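PDB 5L3S: signal recognition particle receptor FtsY from Sulfolobus acidocaldarius, which acts as the docking receptor for the signal recognition particle, combining a helical bundle with a P-loop NTPase-type domain of the SRP54 family. Local coordinates for residues Ser97-Phe102 with Lys213-Ile218; Ile134-Thr139 with Val157-Gly162; Arg194-Ser199 with Leu230-His235. All blocks are in the same frame, centred on the assembly; numbering follows the deposited sequence.

Contact 1: residues Ser97-Phe102 with Lys213-Ile218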
ATOM      1  N   SER B  97     -10.433  14.398 -28.549  1.00 44.88           N
ATOM      2  CA  SER B  97     -11.153  13.192 -28.937  1.00 45.87           C
ATOM      3  C   SER B  97     -12.557  13.518 -29.462  1.00 47.88           C
ATOM      4  O   SER B  97     -13.256  14.383 -28.919  1.00 41.35           O
ATOM      5  CB  SER B  97     -11.250  12.246 -27.739  1.00 45.18           C
ATOM      6  OG  SER B  97     -11.964  11.070 -28.070  1.00 44.50           O
ATOM      7  N   GLY B  98     -12.966  12.823 -30.514  1.00 44.14           N
ATOM      8  CA  GLY B  98     -14.283  13.039 -31.084  1.00 59.27           C
ATOM      9  C   GLY B  98     -15.280  12.124 -30.414  1.00 69.20           C
ATOM     10  O   GLY B  98     -16.480  12.176 -30.687  1.00 77.79           O
ATOM     11  N   LYS B  99     -14.767  11.286 -29.521  1.00 65.78           N
ATOM     12  CA  LYS B  99     -15.578  10.286 -28.841  1.00 65.28           C
ATOM     13  C   LYS B  99     -16.451  10.908 -27.760  1.00 49.88           C
ATOM     14  O   LYS B  99     -15.995  11.732 -26.961  1.00 49.53           O
ATOM     15  CB  LYS B  99     -14.681   9.198 -28.241  1.00 73.99           C
ATOM     16  CG  LYS B  99     -13.718   8.590 -29.246  1.00 79.58           C
ATOM     17  CD  LYS B  99     -14.464   8.066 -30.460  1.00 84.10           C
ATOM     18  CE  LYS B  99     -13.567   7.991 -31.688  1.00 85.15           C
ATOM     19  NZ  LYS B  99     -14.305   7.453 -32.865  1.00 83.10           N
ATOM     20  N   LYS B 100     -17.722  10.532 -27.768  1.00 40.48           N
ATOM     21  CA  LYS B 100     -18.630  10.881 -26.693  1.00 45.34           C
ATOM     22  C   LYS B 100     -19.471   9.663 -26.364  1.00 47.26           C
ATOM     23  O   LYS B 100     -20.282   9.222 -27.174  1.00 53.78           O
ATOM     24  CB  LYS B 100     -19.504  12.089 -27.038  1.00 48.57           C
ATOM     25  CG  LYS B 100     -18.759  13.405 -26.925  1.00 56.80           C
ATOM     26  CD  LYS B 100     -19.655  14.541 -26.482  1.00 53.42           C
ATOM     27  CE  LYS B 100     -19.011  15.889 -26.808  1.00 49.56           C
ATOM     28  NZ  LYS B 100     -17.647  16.030 -26.207  1.00 45.97           N
ATOM     29  N   PRO B 101     -19.270   9.112 -25.167  1.00 42.57           N
ATOM     30  CA  PRO B 101     -18.338   9.670 -24.184  1.00 36.62           C
ATOM     31  C   PRO B 101     -16.922   9.160 -24.396  1.00 33.36           C
ATOM     32  O   PRO B 101     -16.730   8.174 -25.104  1.00 31.43           O
ATOM     33  CB  PRO B 101     -18.868   9.101 -22.870  1.00 33.28           C
ATOM     34  CG  PRO B 101     -19.396   7.751 -23.269  1.00 36.31           C
ATOM     35  CD  PRO B 101     -19.962   7.914 -24.656  1.00 38.42           C
ATOM     36  N   PHE B 102     -15.951   9.837 -23.791  1.00 26.76           N
ATOM     37  CA  PHE B 102     -14.602   9.303 -23.660  1.00 29.01           C
ATOM     38  C   PHE B 102     -14.645   8.412 -22.423  1.00 28.47           C
ATOM     39  O   PHE B 102     -15.005   8.871 -21.349  1.00 29.94           O
ATOM     40  CB  PHE B 102     -13.609  10.459 -23.472  1.00 34.09           C
ATOM     41  CG  PHE B 102     -12.163  10.043 -23.494  1.00 29.68           C
ATOM     42  CD1 PHE B 102     -11.556   9.502 -22.361  1.00 31.57           C
ATOM     43  CD2 PHE B 102     -11.399  10.244 -24.634  1.00 34.03           C
ATOM     44  CE1 PHE B 102     -10.219   9.134 -22.383  1.00 29.54           C
ATOM     45  CE2 PHE B 102     -10.069   9.882 -24.666  1.00 35.22           C
ATOM     46  CZ  PHE B 102      -9.473   9.327 -23.539  1.00 32.12           C
ATOM     47  N   LYS B 213     -14.933  -1.320 -23.935  1.00 36.03           N
ATOM     48  CA  LYS B 213     -13.909  -0.833 -24.868  1.00 36.52           C
ATOM     49  C   LYS B 213     -13.370   0.555 -24.505  1.00 36.85           C
ATOM     50  O   LYS B 213     -13.584   1.512 -25.238  1.00 32.38           O
ATOM     51  CB  LYS B 213     -14.451  -0.829 -26.302  1.00 37.26           C
ATOM     52  CG  LYS B 213     -14.859  -2.201 -26.793  1.00 40.52           C
ATOM     53  CD  LYS B 213     -15.368  -2.153 -28.231  1.00 53.13           C
ATOM     54  CE  LYS B 213     -16.044  -3.464 -28.588  1.00 64.25           C
ATOM     55  NZ  LYS B 213     -15.278  -4.621 -28.026  1.00 68.91           N
ATOM     56  N   PRO B 214     -12.696   0.671 -23.355  1.00 32.25           N
ATOM     57  CA  PRO B 214     -12.325   2.003 -22.870  1.00 32.88           C
ATOM     58  C   PRO B 214     -11.320   2.715 -23.759  1.00 35.69           C
ATOM     59  O   PRO B 214     -10.534   2.085 -24.477  1.00 33.70           O
ATOM     60  CB  PRO B 214     -11.732   1.729 -21.472  1.00 35.79           C
ATOM     61  CG  PRO B 214     -11.411   0.281 -21.460  1.00 36.31           C
ATOM     62  CD  PRO B 214     -12.429  -0.373 -22.353  1.00 30.37           C
ATOM     63  N   ASP B 215     -11.384   4.041 -23.738  1.00 33.69           N
ATOM     64  CA  ASP B 215     -10.452   4.854 -24.495  1.00 34.11           C
ATOM     65  C   ASP B 215      -9.171   5.074 -23.699  1.00 32.58           C
ATOM     66  O   ASP B 215      -8.137   5.397 -24.265  1.00 31.43           O
ATOM     67  CB  ASP B 215     -11.090   6.189 -24.861  1.00 34.76           C
ATOM     68  CG  ASP B 215     -12.338   6.016 -25.698  1.00 36.35           C
ATOM     69  OD1 ASP B 215     -12.195   5.803 -26.913  1.00 37.15           O
ATOM     70  OD2 ASP B 215     -13.452   6.068 -25.139  1.00 31.92           O
ATOM     71  N   PHE B 216      -9.241   4.886 -22.389  1.00 33.73           N
ATOM     72  CA  PHE B 216      -8.069   5.075 -21.534  1.00 32.66           C
ATOM     73  C   PHE B 216      -8.181   4.127 -20.362  1.00 28.04           C
ATOM     74  O   PHE B 216      -9.245   4.011 -19.769  1.00 27.35           O
ATOM     75  CB  PHE B 216      -8.003   6.520 -21.028  1.00 30.47           C
ATOM     76  CG  PHE B 216      -6.604   7.008 -20.718  1.00 31.65           C
ATOM     77  CD1 PHE B 216      -5.684   7.218 -21.735  1.00 39.95           C
ATOM     78  CD2 PHE B 216      -6.229   7.291 -19.414  1.00 31.79           C
ATOM     79  CE1 PHE B 216      -4.398   7.677 -21.455  1.00 38.92           C
ATOM     80  CE2 PHE B 216      -4.947   7.749 -19.126  1.00 33.30           C
ATOM     81  CZ  PHE B 216      -4.029   7.943 -20.154  1.00 30.36           C
ATOM     82  N   ARG B 217      -7.082   3.451 -20.014  1.00 23.61           N
ATOM     83  CA  ARG B 217      -7.096   2.523 -18.888  1.00 19.85           C
ATOM     84  C   ARG B 217      -6.054   2.967 -17.857  1.00 26.54           C
ATOM     85  O   ARG B 217      -4.906   3.191 -18.209  1.00 24.78           O
ATOM     86  CB  ARG B 217      -6.741   1.104 -19.344  1.00 28.07           C
ATOM     87  CG  ARG B 217      -7.591   0.507 -20.436  1.00 34.71           C
ATOM     88  CD  ARG B 217      -7.009  -0.835 -20.836  1.00 35.10           C
ATOM     89  NE  ARG B 217      -7.749  -1.457 -21.923  1.00 38.02           N
ATOM     90  CZ  ARG B 217      -7.521  -2.684 -22.382  1.00 46.09           C
ATOM     91  NH1 ARG B 217      -6.561  -3.431 -21.849  1.00 42.88           N
ATOM     92  NH2 ARG B 217      -8.254  -3.163 -23.381  1.00 47.38           N
ATOM     93  N   ILE B 218      -6.459   3.095 -16.597  1.00 25.01           N
ATOM     94  CA  ILE B 218      -5.572   3.604 -15.563  1.00 23.68           C
ATOM     95  C   ILE B 218      -5.406   2.591 -14.435  1.00 23.33           C
ATOM     96  O   ILE B 218      -6.375   2.204 -13.791  1.00 25.20           O
ATOM     97  CB  ILE B 218      -6.082   4.923 -14.956  1.00 23.90           C
ATOM     98  CG1 ILE B 218      -6.235   5.988 -16.054  1.00 28.92           C
ATOM     99  CG2 ILE B 218      -5.123   5.415 -13.868  1.00 19.58           C
ATOM    100  CD1 ILE B 218      -6.766   7.314 -15.548  1.00 24.79           C
TER
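Asp215 meets the ring of Phe102 through its methylene: CB sits over the centre of one face of the Phe102 ring in a CH-pi contact, 3.8 Å from the ring centroid and 11° off the normal. The phenylalanine reaches this place because CG lies anti to the backbone N (chi1 -173°), which carries the ring across to the other segment although CB itself points neither toward nor away from it. Ring and carboxylate planes are 33° apart.

Apolar contact continues from Asp215 to the next residue. Phe102 CE1 lies 3.7 Å from Phe216 CB, an oblique approach, while the Phe216 ring turns away to pack on Leu90 and Lys93 of helix 90-96. Phe102 also touches Ile94 of that helix, which therefore covers both aromatic residues.

The polar end of Asp215 serves the neighbouring backbone. OD2 accepts a hydrogen bond from Val103 N and lies 3.7 Å from Phe102 CA. OD1 lies 3.9 Å from Lys99 CG, in the aliphatic part of that chain; the ammonium, NZ, is 6.5 Å from OD1 and forms no salt bridge with it.

Within 97-102, Ser97 OG accepts from Lys99 N at 3.2 Å, an ST turn that bends the chain ahead of the cis peptide before Pro101. The arrangement lies at the N-terminal ends of two adjacent parallel strands, 102-107 and 216-222, in the central sheet of a P-loop NTPase fold.

Contact 2: residues Ile134-Thr139 with Val157-Gly162. With SO4 (sulfate ion), chain X.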
ATOM      1  N   ILE B 134     -20.434   8.404 -13.612  1.00 24.34           N
ATOM      2  CA  ILE B 134     -19.653   7.333 -13.025  1.00 22.50           C
ATOM      3  C   ILE B 134     -20.434   6.040 -13.143  1.00 25.96           C
ATOM      4  O   ILE B 134     -21.638   6.015 -12.876  1.00 26.34           O
ATOM      5  CB  ILE B 134     -19.416   7.598 -11.526  1.00 24.72           C
ATOM      6  CG1 ILE B 134     -18.761   8.965 -11.326  1.00 28.66           C
ATOM      7  CG2 ILE B 134     -18.622   6.449 -10.895  1.00 20.95           C
ATOM      8  CD1 ILE B 134     -18.692   9.422  -9.878  1.00 28.84           C
ATOM      9  N   ALA B 135     -19.747   4.985 -13.573  1.00 24.82           N
ATOM     10  CA  ALA B 135     -20.286   3.634 -13.544  1.00 25.13           C
ATOM     11  C   ALA B 135     -19.828   2.945 -12.255  1.00 20.36           C
ATOM     12  O   ALA B 135     -18.621   2.768 -12.028  1.00 24.41           O
ATOM     13  CB  ALA B 135     -19.797   2.855 -14.744  1.00 23.99           C
ATOM     14  N   ALA B 136     -20.788   2.550 -11.425  1.00 22.45           N
ATOM     15  CA  ALA B 136     -20.505   1.832 -10.179  1.00 22.12           C
ATOM     16  C   ALA B 136     -20.290   0.351 -10.456  1.00 22.64           C
ATOM     17  O   ALA B 136     -21.108  -0.489 -10.082  1.00 23.07           O
ATOM     18  CB  ALA B 136     -21.638   2.037  -9.184  1.00 20.44           C
ATOM     19  N   SER B 137     -19.179   0.025 -11.106  1.00 22.22           N
ATOM     20  CA  SER B 137     -18.935  -1.350 -11.545  1.00 23.13           C
ATOM     21  C   SER B 137     -18.173  -2.241 -10.539  1.00 24.05           C
ATOM     22  O   SER B 137     -17.761  -3.338 -10.890  1.00 27.92           O
ATOM     23  CB  SER B 137     -18.260  -1.369 -12.922  1.00 24.07           C
ATOM     24  OG  SER B 137     -19.201  -1.088 -13.955  1.00 26.21           O
ATOM     25  N   ASP B 138     -17.980  -1.761  -9.308  1.00 20.21           N
ATOM     26  CA  ASP B 138     -17.672  -2.659  -8.180  1.00 20.32           C
ATOM     27  C   ASP B 138     -18.994  -3.115  -7.597  1.00 21.63           C
ATOM     28  O   ASP B 138     -19.622  -2.392  -6.824  1.00 23.36           O
ATOM     29  CB  ASP B 138     -16.872  -1.949  -7.090  1.00 16.20           C
ATOM     30  CG  ASP B 138     -16.571  -2.847  -5.877  1.00 21.81           C
ATOM     31  OD1 ASP B 138     -17.116  -3.968  -5.765  1.00 26.29           O
ATOM     32  OD2 ASP B 138     -15.782  -2.406  -5.014  1.00 24.72           O
ATOM     33  N   THR B 139     -19.416  -4.316  -7.964  1.00 24.77           N
ATOM     34  CA  THR B 139     -20.699  -4.833  -7.510  1.00 23.63           C
ATOM     35  C   THR B 139     -20.483  -5.888  -6.426  1.00 27.12           C
ATOM     36  O   THR B 139     -21.403  -6.619  -6.053  1.00 25.03           O
ATOM     37  CB  THR B 139     -21.484  -5.472  -8.671  1.00 21.02           C
ATOM     38  OG1 THR B 139     -20.711  -6.542  -9.224  1.00 28.83           O
ATOM     39  CG2 THR B 139     -21.748  -4.442  -9.783  1.00 21.26           C
ATOM     40  N   VAL B 157     -22.821  14.804  -9.813  1.00 29.25           N
ATOM     41  CA  VAL B 157     -22.779  14.107 -11.087  1.00 29.58           C
ATOM     42  C   VAL B 157     -23.605  12.844 -10.988  1.00 30.65           C
ATOM     43  O   VAL B 157     -23.826  12.326  -9.892  1.00 28.81           O
ATOM     44  CB  VAL B 157     -21.336  13.748 -11.508  1.00 24.06           C
ATOM     45  CG1 VAL B 157     -20.517  15.016 -11.699  1.00 31.98           C
ATOM     46  CG2 VAL B 157     -20.687  12.833 -10.488  1.00 21.26           C
ATOM     47  N   GLN B 158     -24.060  12.352 -12.132  1.00 31.57           N
ATOM     48  CA  GLN B 158     -24.881  11.146 -12.169  1.00 31.80           C
ATOM     49  C   GLN B 158     -24.074   9.873 -11.923  1.00 28.84           C
ATOM     50  O   GLN B 158     -23.031   9.657 -12.536  1.00 27.50           O
ATOM     51  CB  GLN B 158     -25.586  11.030 -13.515  1.00 32.57           C
ATOM     52  CG  GLN B 158     -26.176   9.649 -13.764  1.00 34.00           C
ATOM     53  CD  GLN B 158     -27.634   9.552 -13.358  1.00 51.45           C
ATOM     54  OE1 GLN B 158     -28.461  10.332 -13.817  1.00 47.16           O
ATOM     55  NE2 GLN B 158     -27.954   8.588 -12.490  1.00 59.52           N
ATOM     56  N   LEU B 159     -24.574   9.024 -11.030  1.00 24.37           N
ATOM     57  CA  LEU B 159     -23.996   7.707 -10.806  1.00 25.87           C
ATOM     58  C   LEU B 159     -24.898   6.660 -11.441  1.00 30.11           C
ATOM     59  O   LEU B 159     -26.101   6.637 -11.194  1.00 24.00           O
ATOM     60  CB  LEU B 159     -23.888   7.407  -9.306  1.00 25.28           C
ATOM     61  CG  LEU B 159     -23.316   6.034  -8.963  1.00 24.75           C
ATOM     62  CD1 LEU B 159     -21.857   5.932  -9.422  1.00 23.81           C
ATOM     63  CD2 LEU B 159     -23.425   5.769  -7.460  1.00 26.33           C
ATOM     64  N   ILE B 160     -24.322   5.781 -12.243  1.00 24.82           N
ATOM     65  CA  ILE B 160     -25.099   4.696 -12.811  1.00 22.90           C
ATOM     66  C   ILE B 160     -24.832   3.422 -11.992  1.00 29.05           C
ATOM     67  O   ILE B 160     -23.706   2.912 -11.948  1.00 25.42           O
ATOM     68  CB  ILE B 160     -24.756   4.487 -14.290  1.00 23.30           C
ATOM     69  CG1 ILE B 160     -25.012   5.784 -15.070  1.00 29.90           C
ATOM     70  CG2 ILE B 160     -25.563   3.326 -14.881  1.00 24.58           C
ATOM     71  CD1 ILE B 160     -26.493   6.108 -15.241  1.00 30.45           C
ATOM     72  N   ARG B 161     -25.869   2.927 -11.324  1.00 25.08           N
ATOM     73  CA  ARG B 161     -25.718   1.745 -10.468  1.00 31.94           C
ATOM     74  C   ARG B 161     -26.064   0.447 -11.200  1.00 29.02           C
ATOM     75  O   ARG B 161     -25.714  -0.645 -10.746  1.00 30.18           O
ATOM     76  CB  ARG B 161     -26.593   1.883  -9.215  1.00 32.79           C
ATOM     77  CG  ARG B 161     -26.349   3.167  -8.437  1.00 44.70           C
ATOM     78  CD  ARG B 161     -26.725   3.031  -6.963  1.00 53.95           C
ATOM     79  NE  ARG B 161     -27.261   4.275  -6.411  1.00 61.40           N
ATOM     80  CZ  ARG B 161     -27.296   4.570  -5.112  1.00 62.01           C
ATOM     81  NH1 ARG B 161     -26.808   3.711  -4.219  1.00 60.87           N
ATOM     82  NH2 ARG B 161     -27.811   5.729  -4.705  1.00 50.65           N
ATOM     83  N   GLY B 162     -26.755   0.572 -12.330  1.00 30.07           N
ATOM     84  CA  GLY B 162     -27.191  -0.587 -13.085  1.00 29.75           C
ATOM     85  C   GLY B 162     -28.470  -1.157 -12.491  1.00 33.84           C
ATOM     86  O   GLY B 162     -28.931  -0.709 -11.443  1.00 31.36           O
TER
HETATM   87  S   SO4 X 407     -29.180   3.535 -12.397  1.00 56.50           S
HETATM   88  O1  SO4 X 407     -28.549   2.463 -13.174  1.00 38.98           O
HETATM   89  O2  SO4 X 407     -29.573   4.611 -13.313  1.00 65.13           O
HETATM   90  O3  SO4 X 407     -28.253   4.060 -11.390  1.00 44.45           O
HETATM   91  O4  SO4 X 407     -30.372   3.020 -11.713  1.00 60.37           O
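Leu159 holds CG anti to its own backbone nitrogen, and a chi2 of 65° then brings CD1 back over strand 132-137. There CD1 meets Ile134 CG2 at 3.6 Å; this branch of Ile134 is likewise anti to its backbone N, while CG1 runs beside the nitrogen and takes CD1 toward Val157 CG2, 4.0 Å away, the two side chains crossing at about a right angle. The same Leu159 methyl also packs against Ala136 CB, so one methyl touches both Ile134 and Ala136.

Beneath these side chains the backbones pair as parallel strands, Ile134 beside Leu159 and Ala135 beside Ile160, with the short axes inclined by 31°. Ile134 binds through both its polar atoms: N donates to Gln158 O, and O receives Ile160 N at 2.8 Å in an almost perfectly straight bond (179°). Ala136 N then donates to Ile160 O at 3.0 Å. Ala136 is also the centre of an inverse gamma turn. Asp138, just after the paired residues, belongs to the pocket of phosphoaminophosphonic acid-guanylate ester and touches that ligand.

Just beyond the pairing, a sulfate ion, probably from the crystallisation liquor, accepts from two successive amides: Arg161 N to O3 at 2.6 Å and Gly162 N to O1 at 2.7 Å.

The two strands belong to a beta-alpha-beta crossover through helix 144-155, whose Leu148 and Ala152 pack on Ala136 and Leu159. Within the chain, strand 158-160 is an outermost strand of the sheet; 132-137 pairs on its other side with 186-191, and Ala135 and Ser137 face helix 168-181.

Contact 3: residues Arg194-Ser199 with Leu230-His235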
ATOM      1  N   ARG B 194      -8.795  -6.203  -6.916  1.00 20.39           N
ATOM      2  CA  ARG B 194      -8.518  -7.579  -7.303  1.00 22.46           C
ATOM      3  C   ARG B 194      -7.013  -7.773  -7.308  1.00 28.78           C
ATOM      4  O   ARG B 194      -6.275  -6.858  -7.675  1.00 23.99           O
ATOM      5  CB  ARG B 194      -9.126  -7.900  -8.681  1.00 24.64           C
ATOM      6  CG  ARG B 194      -8.408  -7.271  -9.902  1.00 21.43           C
ATOM      7  CD  ARG B 194      -9.334  -7.235 -11.136  1.00 23.72           C
ATOM      8  NE  ARG B 194     -10.438  -6.338 -10.849  1.00 22.92           N
ATOM      9  CZ  ARG B 194     -11.726  -6.646 -10.965  1.00 25.75           C
ATOM     10  NH1 ARG B 194     -12.110  -7.835 -11.421  1.00 23.23           N
ATOM     11  NH2 ARG B 194     -12.630  -5.745 -10.623  1.00 23.85           N
ATOM     12  N   MET B 195      -6.556  -8.945  -6.882  1.00 26.13           N
ATOM     13  CA  MET B 195      -5.139  -9.270  -7.006  1.00 29.83           C
ATOM     14  C   MET B 195      -4.780  -9.560  -8.453  1.00 29.11           C
ATOM     15  O   MET B 195      -5.541 -10.187  -9.187  1.00 28.72           O
ATOM     16  CB  MET B 195      -4.764 -10.476  -6.135  1.00 32.12           C
ATOM     17  CG  MET B 195      -4.784 -10.207  -4.638  1.00 32.96           C
ATOM     18  SD  MET B 195      -3.605  -8.917  -4.159  1.00 38.76           S
ATOM     19  CE  MET B 195      -2.228  -9.345  -5.189  1.00 96.68           C
ATOM     20  N   HIS B 196      -3.597  -9.116  -8.851  1.00 28.59           N
ATOM     21  CA  HIS B 196      -3.095  -9.342 -10.195  1.00 24.51           C
ATOM     22  C   HIS B 196      -2.901 -10.830 -10.505  1.00 29.90           C
ATOM     23  O   HIS B 196      -2.845 -11.210 -11.666  1.00 31.54           O
ATOM     24  CB  HIS B 196      -1.796  -8.549 -10.407  1.00 29.45           C
ATOM     25  CG  HIS B 196      -0.809  -8.696  -9.285  1.00 33.04           C
ATOM     26  ND1 HIS B 196      -1.072  -8.271  -7.999  1.00 31.20           N
ATOM     27  CD2 HIS B 196       0.444  -9.215  -9.263  1.00 30.54           C
ATOM     28  CE1 HIS B 196      -0.018  -8.519  -7.236  1.00 35.61           C
ATOM     29  NE2 HIS B 196       0.910  -9.098  -7.974  1.00 33.54           N
ATOM     30  N   ILE B 197      -2.819 -11.671  -9.470  1.00 24.18           N
ATOM     31  CA  ILE B 197      -2.651 -13.111  -9.660  1.00 28.33           C
ATOM     32  C   ILE B 197      -3.954 -13.900  -9.473  1.00 35.41           C
ATOM     33  O   ILE B 197      -3.955 -15.127  -9.486  1.00 33.87           O
ATOM     34  CB  ILE B 197      -1.579 -13.704  -8.706  1.00 30.09           C
ATOM     35  CG1 ILE B 197      -1.897 -13.351  -7.252  1.00 33.24           C
ATOM     36  CG2 ILE B 197      -0.175 -13.223  -9.108  1.00 33.55           C
ATOM     37  CD1 ILE B 197      -0.999 -14.034  -6.241  1.00 39.02           C
ATOM     38  N   ASP B 198      -5.060 -13.191  -9.294  1.00 33.54           N
ATOM     39  CA  ASP B 198      -6.361 -13.839  -9.162  1.00 32.53           C
ATOM     40  C   ASP B 198      -6.945 -14.027 -10.560  1.00 31.97           C
ATOM     41  O   ASP B 198      -7.495 -13.093 -11.137  1.00 30.42           O
ATOM     42  CB  ASP B 198      -7.275 -12.962  -8.300  1.00 29.08           C
ATOM     43  CG  ASP B 198      -8.601 -13.626  -7.972  1.00 32.52           C
ATOM     44  OD1 ASP B 198      -9.095 -14.453  -8.765  1.00 30.87           O
ATOM     45  OD2 ASP B 198      -9.153 -13.303  -6.909  1.00 31.01           O
ATOM     46  N   SER B 199      -6.817 -15.231 -11.108  1.00 34.17           N
ATOM     47  CA  SER B 199      -7.241 -15.492 -12.484  1.00 36.40           C
ATOM     48  C   SER B 199      -8.721 -15.217 -12.746  1.00 34.04           C
ATOM     49  O   SER B 199      -9.073 -14.660 -13.783  1.00 26.69           O
ATOM     50  CB  SER B 199      -6.904 -16.926 -12.895  1.00 44.63           C
ATOM     51  OG  SER B 199      -5.528 -17.040 -13.208  1.00 56.96           O
ATOM     52  N   LEU B 230       5.799  -2.642  -8.309  1.00 25.48           N
ATOM     53  CA  LEU B 230       6.335  -2.953  -9.625  1.00 29.46           C
ATOM     54  C   LEU B 230       5.820  -4.310 -10.101  1.00 29.58           C
ATOM     55  O   LEU B 230       5.511  -4.489 -11.279  1.00 29.02           O
ATOM     56  CB  LEU B 230       7.871  -2.912  -9.636  1.00 25.93           C
ATOM     57  CG  LEU B 230       8.536  -3.200 -10.989  1.00 27.94           C
ATOM     58  CD1 LEU B 230       8.074  -2.193 -12.061  1.00 25.40           C
ATOM     59  CD2 LEU B 230      10.079  -3.249 -10.910  1.00 31.00           C
ATOM     60  N   GLU B 231       5.730  -5.266  -9.186  1.00 24.42           N
ATOM     61  CA  GLU B 231       5.186  -6.577  -9.536  1.00 29.47           C
ATOM     62  C   GLU B 231       3.714  -6.488  -9.962  1.00 24.49           C
ATOM     63  O   GLU B 231       3.309  -7.124 -10.932  1.00 24.41           O
ATOM     64  CB  GLU B 231       5.355  -7.573  -8.383  1.00 34.05           C
ATOM     65  CG  GLU B 231       4.924  -8.989  -8.734  1.00 36.77           C
ATOM     66  CD  GLU B 231       5.958  -9.723  -9.571  1.00 46.03           C
ATOM     67  OE1 GLU B 231       7.043  -9.144  -9.839  1.00 44.93           O
ATOM     68  OE2 GLU B 231       5.689 -10.885  -9.953  1.00 47.18           O
ATOM     69  N   GLN B 232       2.924  -5.703  -9.238  1.00 20.47           N
ATOM     70  CA  GLN B 232       1.539  -5.414  -9.648  1.00 21.49           C
ATOM     71  C   GLN B 232       1.481  -4.809 -11.059  1.00 26.52           C
ATOM     72  O   GLN B 232       0.703  -5.235 -11.913  1.00 29.75           O
ATOM     73  CB  GLN B 232       0.872  -4.440  -8.660  1.00 23.48           C
ATOM     74  CG  GLN B 232       0.642  -4.991  -7.255  1.00 23.34           C
ATOM     75  CD  GLN B 232       0.269  -3.898  -6.273  1.00 22.33           C
ATOM     76  OE1 GLN B 232      -0.327  -2.880  -6.646  1.00 22.73           O
ATOM     77  NE2 GLN B 232       0.630  -4.093  -5.013  1.00 20.73           N
ATOM     78  N   ALA B 233       2.304  -3.805 -11.290  1.00 26.33           N
ATOM     79  CA  ALA B 233       2.356  -3.148 -12.593  1.00 31.08           C
ATOM     80  C   ALA B 233       2.742  -4.097 -13.729  1.00 32.64           C
ATOM     81  O   ALA B 233       2.164  -4.015 -14.812  1.00 29.44           O
ATOM     82  CB  ALA B 233       3.300  -1.968 -12.541  1.00 27.83           C
ATOM     83  N   ARG B 234       3.721  -4.977 -13.490  1.00 29.14           N
ATOM     84  CA  ARG B 234       4.178  -5.927 -14.517  1.00 31.74           C
ATOM     85  C   ARG B 234       3.097  -6.939 -14.887  1.00 30.94           C
ATOM     86  O   ARG B 234       2.830  -7.186 -16.066  1.00 31.84           O
ATOM     87  CB  ARG B 234       5.394  -6.722 -14.040  1.00 29.41           C
ATOM     88  CG  ARG B 234       6.708  -5.988 -14.037  1.00 36.73           C
ATOM     89  CD  ARG B 234       7.808  -6.970 -13.660  1.00 45.05           C
ATOM     90  NE  ARG B 234       9.106  -6.328 -13.489  1.00 55.87           N
ATOM     91  CZ  ARG B 234       9.922  -5.999 -14.485  1.00 56.68           C
ATOM     92  NH1 ARG B 234       9.579  -6.238 -15.747  1.00 56.78           N
ATOM     93  NH2 ARG B 234      11.089  -5.431 -14.210  1.00 61.29           N
ATOM     94  N   HIS B 235       2.516  -7.547 -13.861  1.00 28.54           N
ATOM     95  CA  HIS B 235       1.482  -8.554 -14.031  1.00 33.27           C
ATOM     96  C   HIS B 235       0.261  -7.988 -14.731  1.00 32.10           C
ATOM     97  O   HIS B 235      -0.252  -8.599 -15.657  1.00 32.40           O
ATOM     98  CB  HIS B 235       1.071  -9.140 -12.681  1.00 36.80           C
ATOM     99  CG  HIS B 235       1.955 -10.247 -12.211  1.00 46.95           C
ATOM    100  ND1 HIS B 235       1.701 -11.571 -12.493  1.00 53.04           N
ATOM    101  CD2 HIS B 235       3.087 -10.229 -11.468  1.00 52.67           C
ATOM    102  CE1 HIS B 235       2.644 -12.322 -11.951  1.00 56.87           C
ATOM    103  NE2 HIS B 235       3.496 -11.532 -11.320  1.00 53.12           N
TER
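His196 stands against Gln232 and His235 on one turn of helix 228-239, presented there by a type I beta turn that starts at Met195 and is closed by Asp198 N to Met195 O at 3.0 Å. Its CG lies between the backbone N and the carbonyl carbon (chi1 47°), which turns the ring to the helix. Gln232 CA lies over the centre of one ring face, 4.0 Å from the centroid, and Gln232 CG comes to 3.6 Å from His196 CE1. The edge of the His196 ring is directed at the face of His235, His196 CD2 lying 3.5 Å from His235 CG, in an offset edge-to-face pair with planes at 63°.

This loop follows strand 186-191 of the P-loop NTPase-type domain, and it lies at an interface: His196 NE2 is hydrogen-bonded to a polar side chain of another protein chain, whose backbone also packs on Met195 and Ile197.

Ile197 adds a second cover for His235, its CG2 lying over a face of that ring, 4.1 Å from CE1. The rotation of His235 is further restrained within the helix, where NE2 donates to Glu231 OE2 at 2.7 Å, a bent bond (132°) reaching the oxygen from above the carboxylate plane. Asp198 then N-caps helix 199-212, its OD1 accepting from Leu201 N.

After the N-terminal helical bundle, the loop 97-102 leads into the central sheet, and here contact 1 opens; it closes only at 213-218, where the adjacent strand 216-222 begins. Contact 2 is nested inside that long loop, joining strand 132-137 to the edge strand 158-160. These two contacts serve the same sheet, with centres about 17 Å apart. Contact 3 opens later, at 194-199, still within the loop of contact 1, but closes beyond it at 230-235, so the two cross. Strand 216-222 leads into helix 228-239, linking their later halves. Contacts 2 and 3 follow in series, their nearest atoms about 6 Å apart without touching.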